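Local coordinates for protein acyl-coenzyme A oxidase acox-1.2 (Caenorhabditis elegans, PDB 5K3J) that catalyses the FAD-dependent first step of peroxisomal beta-oxidation, desaturating the short side chains of ascaroside-CoA pheromone precursors and passing the electrons to oxygen, at residues K497-E500 and K501-L505. Numbering follows the deposited sequence.
Sequences KATE and KFLKL
The carbonyl oxygen of T499 accepts the backbone N-H of L503 at 2.8 Å (O to N), and the donor lies in the carbonyl plane. E500 O receives K504 N at a matching distance, but from 36° out of its carbonyl plane. F502 N reaches A498 O over 3.1 Å, along the straightest of the three paths, with an N-H...O angle of 168°. These successive i to i+4 bonds are the alpha-helical repeat within helix 481-507, part of the all-helical C-terminal region of the acyl-CoA oxidase fold. On one flank, T499 and L503 run side by side one turn apart, T499 CG2 lying 4.0 Å from L503 CD1. The methyl is placed there by chi1 of -67°, which sets CG2 anti to the backbone N and leaves OG1 to hydrogen-bond A495 O, one turn back. Were L503 cut back to an alanine, T499 CG2 would probably lose the branch that CD1 lays beside it, leaving that methyl with less cover on this flank. T499 also packs on V447 and V450 of helix 435-450, while the F502 ring meets W516 of helix 512-518 edge-to-face. K497 and K501 extend toward the dimer partner: K497 NZ forms a salt bridge with D584 of the second subunit, and K501 NZ a long, weak ion pair with D588 of the same subunit.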
# COMPACT_ATOMS: atom_id res chain seq x y z
N LYS A 497 25.09 0.42 -20.17
CA LYS A 497 25.70 -0.24 -19.02
C LYS A 497 25.07 -1.60 -18.75
O LYS A 497 25.77 -2.55 -18.39
CB LYS A 497 25.60 0.65 -17.78
CG LYS A 497 26.60 0.35 -16.67
CD LYS A 497 26.00 -0.53 -15.59
CE LYS A 497 26.96 -0.67 -14.43
NZ LYS A 497 27.28 0.64 -13.79
N ALA A 498 23.76 -1.69 -18.91
CA ALA A 498 23.05 -2.94 -18.66
C ALA A 498 23.14 -3.88 -19.86
O ALA A 498 23.27 -5.09 -19.70
CB ALA A 498 21.59 -2.66 -18.31
N THR A 499 23.08 -3.31 -21.06
CA THR A 499 23.13 -4.10 -22.28
C THR A 499 24.47 -4.83 -22.40
O THR A 499 24.51 -6.03 -22.70
CB THR A 499 22.91 -3.23 -23.53
OG1 THR A 499 21.56 -2.73 -23.54
CG2 THR A 499 23.15 -4.03 -24.80
N GLU A 500 25.56 -4.12 -22.15
CA GLU A 500 26.90 -4.67 -22.29
C GLU A 500 27.20 -5.73 -21.23
O GLU A 500 28.02 -6.62 -21.46
CB GLU A 500 27.95 -3.56 -22.23
CG GLU A 500 29.27 -3.92 -22.88
CD GLU A 500 29.69 -2.91 -23.93
OE1 GLU A 500 29.10 -1.81 -23.98
OE2 GLU A 500 30.62 -3.22 -24.71
N LYS A 501 26.55 -5.62 -20.08
CA LYS A 501 26.70 -6.63 -19.04
C LYS A 501 26.00 -7.90 -19.48
O LYS A 501 26.54 -9.00 -19.35
CB LYS A 501 26.12 -6.14 -17.71
CG LYS A 501 26.07 -7.22 -16.63
CD LYS A 501 25.70 -6.63 -15.27
CE LYS A 501 25.42 -7.73 -14.25
NZ LYS A 501 25.12 -7.18 -12.89
N PHE A 502 24.80 -7.75 -20.02
CA PHE A 502 24.08 -8.88 -20.60
C PHE A 502 24.87 -9.47 -21.77
O PHE A 502 24.94 -10.69 -21.93
CB PHE A 502 22.67 -8.46 -21.03
CG PHE A 502 22.04 -9.37 -22.05
CD1 PHE A 502 21.83 -10.71 -21.78
CD2 PHE A 502 21.62 -8.87 -23.26
CE1 PHE A 502 21.24 -11.54 -22.72
CE2 PHE A 502 21.03 -9.68 -24.20
CZ PHE A 502 20.84 -11.02 -23.93
N LEU A 503 25.49 -8.60 -22.57
CA LEU A 503 26.33 -9.04 -23.68
C LEU A 503 27.56 -9.81 -23.21
O LEU A 503 27.89 -10.87 -23.75
CB LEU A 503 26.77 -7.85 -24.53
CG LEU A 503 25.69 -7.19 -25.40
CD1 LEU A 503 26.26 -6.06 -26.24
CD2 LEU A 503 24.99 -8.23 -26.27
N LYS A 504 28.24 -9.28 -22.19
CA LYS A 504 29.44 -9.90 -21.64
C LYS A 504 29.17 -11.31 -21.13
O LYS A 504 30.02 -12.20 -21.23
CB LYS A 504 30.02 -9.05 -20.51
CG LYS A 504 31.29 -8.29 -20.86
CD LYS A 504 31.84 -7.57 -19.65
CE LYS A 504 33.30 -7.17 -19.85
NZ LYS A 504 33.50 -6.36 -21.08
N LEU A 505 27.98 -11.52 -20.59
CA LEU A 505 27.58 -12.82 -20.06
C LEU A 505 27.35 -13.82 -21.19
O LEU A 505 27.33 -15.03 -20.95
CB LEU A 505 26.32 -12.68 -19.20
CG LEU A 505 26.52 -12.00 -17.84
CD1 LEU A 505 25.23 -11.36 -17.36
CD2 LEU A 505 27.03 -13.01 -16.81